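Local coordinates for 2-nitropropane dioxygenase (Streptomyces ansochromogenes, PDB 3BW2), which probably uses FMN and molecular oxygen for the oxidative denitrification of alkyl nitronates such as propionate 3-nitronate, at residues Y85-Y96 with R281-P291. Numbering follows the deposited sequence.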
loop_
_atom_site.group_PDB
_atom_site.type_symbol
_atom_site.label_atom_id
_atom_site.label_comp_id
_atom_site.label_asym_id
_atom_site.label_seq_id
_atom_site.Cartn_x
_atom_site.Cartn_y
_atom_site.Cartn_z
ATOM N N TYR A 85 -12.519 23.868 -14.126
ATOM C CA TYR A 85 -11.118 23.469 -14.105
ATOM C C TYR A 85 -10.377 24.141 -15.253
ATOM O O TYR A 85 -9.256 24.624 -15.082
ATOM C CB TYR A 85 -10.996 21.947 -14.217
ATOM C CG TYR A 85 -9.631 21.415 -13.848
ATOM C CD1 TYR A 85 -9.039 21.755 -12.630
ATOM C CD2 TYR A 85 -8.940 20.551 -14.700
ATOM C CE1 TYR A 85 -7.794 21.247 -12.266
ATOM C CE2 TYR A 85 -7.694 20.035 -14.347
ATOM C CZ TYR A 85 -7.128 20.387 -13.128
ATOM O OH TYR A 85 -5.908 19.870 -12.761
ATOM N N ALA A 86 -11.010 24.172 -16.422
ATOM C CA ALA A 86 -10.413 24.802 -17.595
ATOM C C ALA A 86 -10.078 26.249 -17.252
ATOM O O ALA A 86 -8.991 26.746 -17.559
ATOM C CB ALA A 86 -11.385 24.755 -18.762
ATOM N N HIS A 87 -11.028 26.919 -16.611
ATOM C CA HIS A 87 -10.852 28.306 -16.206
ATOM C C HIS A 87 -9.623 28.439 -15.309
ATOM O O HIS A 87 -8.787 29.322 -15.505
ATOM C CB HIS A 87 -12.099 28.782 -15.456
ATOM C CG HIS A 87 -11.981 30.165 -14.895
ATOM N ND1 HIS A 87 -11.818 31.280 -15.690
ATOM C CD2 HIS A 87 -12.014 30.615 -13.619
ATOM C CE1 HIS A 87 -11.758 32.357 -14.926
ATOM N NE2 HIS A 87 -11.873 31.981 -13.665
ATOM N N GLN A 88 -9.516 27.546 -14.331
ATOM C CA GLN A 88 -8.401 27.561 -13.393
ATOM C C GLN A 88 -7.061 27.280 -14.066
ATOM O O GLN A 88 -6.007 27.532 -13.484
ATOM C CB GLN A 88 -8.648 26.541 -12.280
ATOM C CG GLN A 88 -9.971 26.751 -11.556
ATOM C CD GLN A 88 -10.275 25.653 -10.559
ATOM O OE1 GLN A 88 -10.152 24.467 -10.869
ATOM N NE2 GLN A 88 -10.688 26.040 -9.356
ATOM N N LEU A 89 -7.102 26.759 -15.289
ATOM C CA LEU A 89 -5.877 26.457 -16.028
ATOM C C LEU A 89 -5.496 27.572 -17.003
ATOM O O LEU A 89 -4.509 27.449 -17.731
ATOM C CB LEU A 89 -6.031 25.144 -16.804
ATOM C CG LEU A 89 -6.165 23.858 -15.985
ATOM C CD1 LEU A 89 -6.391 22.677 -16.919
ATOM C CD2 LEU A 89 -4.908 23.647 -15.148
ATOM N N ALA A 90 -6.271 28.654 -17.018
ATOM C CA ALA A 90 -5.996 29.768 -17.921
ATOM C C ALA A 90 -4.567 30.274 -17.760
ATOM O O ALA A 90 -3.907 30.607 -18.743
ATOM C CB ALA A 90 -6.981 30.903 -17.674
ATOM N N GLY A 91 -4.092 30.327 -16.518
ATOM C CA GLY A 91 -2.739 30.787 -16.263
ATOM C C GLY A 91 -1.703 29.876 -16.896
ATOM O O GLY A 91 -0.709 30.343 -17.451
ATOM N N GLU A 92 -1.934 28.570 -16.808
ATOM C CA GLU A 92 -1.019 27.587 -17.385
ATOM C C GLU A 92 -0.964 27.775 -18.903
ATOM O O GLU A 92 0.109 27.747 -19.509
ATOM C CB GLU A 92 -1.498 26.163 -17.068
ATOM C CG GLU A 92 -1.632 25.831 -15.576
ATOM C CD GLU A 92 -0.295 25.774 -14.851
ATOM O OE1 GLU A 92 0.757 25.726 -15.527
ATOM O OE2 GLU A 92 -0.295 25.762 -13.602
ATOM N N ALA A 93 -2.132 27.966 -19.509
ATOM C CA ALA A 93 -2.220 28.157 -20.951
ATOM C C ALA A 93 -1.407 29.378 -21.388
ATOM O O ALA A 93 -0.638 29.317 -22.352
ATOM C CB ALA A 93 -3.680 28.319 -21.364
ATOM N N ALA A 94 -1.581 30.486 -20.677
ATOM C CA ALA A 94 -0.858 31.714 -20.993
ATOM C C ALA A 94 0.648 31.525 -20.805
ATOM O O ALA A 94 1.442 31.906 -21.669
ATOM C CB ALA A 94 -1.354 32.851 -20.108
ATOM N N TRP A 95 1.037 30.930 -19.682
ATOM C CA TRP A 95 2.449 30.705 -19.390
ATOM C C TRP A 95 3.138 29.832 -20.432
ATOM O O TRP A 95 4.206 30.177 -20.930
ATOM C CB TRP A 95 2.615 30.074 -18.005
ATOM C CG TRP A 95 4.056 29.896 -17.624
ATOM C CD1 TRP A 95 4.778 28.738 -17.654
ATOM C CD2 TRP A 95 4.963 30.925 -17.212
ATOM N NE1 TRP A 95 6.082 28.981 -17.287
ATOM C CE2 TRP A 95 6.223 30.316 -17.010
ATOM C CE3 TRP A 95 4.835 32.304 -16.995
ATOM C CZ2 TRP A 95 7.352 31.040 -16.601
ATOM C CZ3 TRP A 95 5.959 33.025 -16.586
ATOM C CH2 TRP A 95 7.200 32.389 -16.395
ATOM N N TYR A 96 2.530 28.697 -20.756
ATOM C CA TYR A 96 3.102 27.796 -21.742
ATOM C C TYR A 96 2.749 28.258 -23.148
ATOM O O TYR A 96 3.056 27.581 -24.126
ATOM C CB TYR A 96 2.608 26.366 -21.496
ATOM C CG TYR A 96 3.222 25.744 -20.261
ATOM C CD1 TYR A 96 4.588 25.459 -20.208
ATOM C CD2 TYR A 96 2.452 25.487 -19.127
ATOM C CE1 TYR A 96 5.176 24.936 -19.056
ATOM C CE2 TYR A 96 3.031 24.967 -17.966
ATOM C CZ TYR A 96 4.391 24.696 -17.939
ATOM O OH TYR A 96 4.974 24.203 -16.791
ATOM N N ARG A 281 4.969 21.206 -9.238
ATOM C CA ARG A 281 4.177 22.432 -9.208
ATOM C C ARG A 281 2.737 22.253 -9.680
ATOM O O ARG A 281 1.794 22.631 -8.981
ATOM C CB ARG A 281 4.853 23.517 -10.057
ATOM C CG ARG A 281 4.146 24.869 -10.006
ATOM C CD ARG A 281 4.758 25.861 -10.987
ATOM N NE ARG A 281 4.594 25.429 -12.375
ATOM C CZ ARG A 281 3.425 25.348 -13.006
ATOM N NH1 ARG A 281 2.298 25.670 -12.381
ATOM N NH2 ARG A 281 3.382 24.945 -14.269
ATOM N N PHE A 282 2.569 21.688 -10.872
ATOM C CA PHE A 282 1.238 21.486 -11.437
ATOM C C PHE A 282 0.353 20.692 -10.479
ATOM O O PHE A 282 -0.803 21.041 -10.252
ATOM C CB PHE A 282 1.343 20.743 -12.776
ATOM C CG PHE A 282 0.113 20.862 -13.638
ATOM C CD1 PHE A 282 0.077 21.762 -14.697
ATOM C CD2 PHE A 282 -1.012 20.085 -13.381
ATOM C CE1 PHE A 282 -1.064 21.885 -15.486
ATOM C CE2 PHE A 282 -2.156 20.202 -14.164
ATOM C CZ PHE A 282 -2.183 21.102 -15.219
ATOM N N LEU A 283 0.899 19.625 -9.910
ATOM C CA LEU A 283 0.127 18.794 -8.995
ATOM C C LEU A 283 -0.253 19.571 -7.736
ATOM O O LEU A 283 -1.411 19.554 -7.317
ATOM C CB LEU A 283 0.914 17.528 -8.637
ATOM C CG LEU A 283 0.124 16.367 -8.019
ATOM C CD1 LEU A 283 0.899 15.066 -8.201
ATOM C CD2 LEU A 283 -0.152 16.645 -6.542
ATOM N N ARG A 284 0.712 20.263 -7.141
ATOM C CA ARG A 284 0.443 21.037 -5.934
ATOM C C ARG A 284 -0.626 22.104 -6.163
ATOM O O ARG A 284 -1.503 22.306 -5.326
ATOM C CB ARG A 284 1.724 21.712 -5.429
ATOM C CG ARG A 284 2.655 20.801 -4.643
ATOM C CD ARG A 284 3.823 21.588 -4.066
ATOM N NE ARG A 284 4.838 21.877 -5.075
ATOM C CZ ARG A 284 5.781 21.019 -5.452
ATOM N NH1 ARG A 284 5.847 19.814 -4.898
ATOM N NH2 ARG A 284 6.656 21.358 -6.390
ATOM N N GLU A 285 -0.558 22.772 -7.308
ATOM C CA GLU A 285 -1.501 23.838 -7.623
ATOM C C GLU A 285 -2.909 23.431 -8.032
ATOM O O GLU A 285 -3.883 24.017 -7.563
ATOM C CB GLU A 285 -0.926 24.732 -8.721
ATOM C CG GLU A 285 0.155 25.685 -8.259
ATOM C CD GLU A 285 0.623 26.600 -9.372
ATOM O OE1 GLU A 285 -0.238 27.142 -10.100
ATOM O OE2 GLU A 285 1.849 26.785 -9.515
ATOM N N HIS A 286 -3.020 22.435 -8.903
ATOM C CA HIS A 286 -4.322 22.015 -9.409
ATOM C C HIS A 286 -4.869 20.704 -8.855
ATOM O O HIS A 286 -6.069 20.442 -8.942
ATOM C CB HIS A 286 -4.248 21.948 -10.931
ATOM C CG HIS A 286 -3.639 23.168 -11.549
ATOM N ND1 HIS A 286 -4.250 24.403 -11.515
ATOM C CD2 HIS A 286 -2.451 23.353 -12.174
ATOM C CE1 HIS A 286 -3.466 25.296 -12.092
ATOM N NE2 HIS A 286 -2.368 24.684 -12.499
ATOM N N GLY A 287 -3.994 19.883 -8.289
ATOM C CA GLY A 287 -4.432 18.615 -7.736
ATOM C C GLY A 287 -5.637 18.689 -6.808
ATOM O O GLY A 287 -6.592 17.931 -6.983
ATOM N N PRO A 288 -5.633 19.595 -5.817
ATOM C CA PRO A 288 -6.745 19.739 -4.870
ATOM C C PRO A 288 -8.096 20.085 -5.494
ATOM O O PRO A 288 -9.138 19.879 -4.876
ATOM C CB PRO A 288 -6.266 20.856 -3.939
ATOM C CG PRO A 288 -4.781 20.754 -4.009
ATOM C CD PRO A 288 -4.547 20.531 -5.479
ATOM N N TYR A 289 -8.088 20.594 -6.719
ATOM C CA TYR A 289 -9.333 21.005 -7.354
ATOM C C TYR A 289 -9.706 20.237 -8.614
ATOM O O TYR A 289 -10.752 20.499 -9.213
ATOM C CB TYR A 289 -9.240 22.503 -7.658
ATOM C CG TYR A 289 -8.632 23.273 -6.506
ATOM C CD1 TYR A 289 -9.350 23.479 -5.326
ATOM C CD2 TYR A 289 -7.309 23.715 -6.557
ATOM C CE1 TYR A 289 -8.763 24.100 -4.223
ATOM C CE2 TYR A 289 -6.710 24.338 -5.457
ATOM C CZ TYR A 289 -7.444 24.523 -4.294
ATOM O OH TYR A 289 -6.855 25.102 -3.192
ATOM N N ALA A 290 -8.861 19.291 -9.011
ATOM C CA ALA A 290 -9.109 18.502 -10.214
ATOM C C ALA A 290 -10.369 17.650 -10.089
ATOM O O ALA A 290 -10.517 16.874 -9.142
ATOM C CB ALA A 290 -7.915 17.614 -10.506
ATOM N N PRO A 291 -11.294 17.787 -11.051
ATOM C CA PRO A 291 -12.548 17.032 -11.052
ATOM C C PRO A 291 -12.409 15.644 -11.674
ATOM O O PRO A 291 -11.467 15.377 -12.420
ATOM C CB PRO A 291 -13.473 17.922 -11.870
ATOM C CG PRO A 291 -12.535 18.442 -12.930
ATOM C CD PRO A 291 -11.287 18.792 -12.133
HETATM O O HOH W 1 -12.010 22.726 -10.140
HETATM O O HOH W 2 -7.023 24.222 -10.178
#
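Glu92 reaches Arg281 and His286 by bending at its second torsion (chi2 -68°), which carries its carboxylate across to helix 281-286. Arg281 starts with CG anti to its backbone nitrogen and bends at chi3, bringing its guanidinium end-on to that carboxylate in a two-nitrogen salt bridge. The two groups are nearly coplanar. NH1 of Arg281 donates to Glu92 OE2 at 2.9 Å and NH2 to Glu92 OE1 at 3.0 Å, both on syn lone pairs. His286 NE2 meets Glu92 OE2 on the anti side at 2.6 Å, tilted 27° from the carboxylate plane, in an almost straight bond (175°). OE2 thus accepts from two donors. Glu285 OE1 lies 3.8 Å from Glu92 OE2, and the shared Arg281 probably offsets the repulsion. Arg281 NH1 also bonds Glu285 OE2, completing a salt-bridge network; NH2 bonds Tyr96 OH. A leucine in place of Arg281 would probably leave two neighbouring carboxylates without their shared positive partner. The His286 ring lies between Glu285 CB and Leu89 CD2, the latter 3.6 Å from the ring centroid in a CH-pi contact. Pro291 CD and Ala290 CA cover one face of Tyr85. Water 1 bridges Gln88 OE1 and Tyr289 O. Tyr85 OH is hydrogen-bonded to Ala269 O, and Tyr96 OH to Asp313 OD2. Away from the FMN site of this TIM-barrel enzyme, the contact joins helices 81-88 and 90-95 to helix 281-286, which follows strand 275-278, while helix 296-311 touches Tyr85, Glu92 and Tyr96.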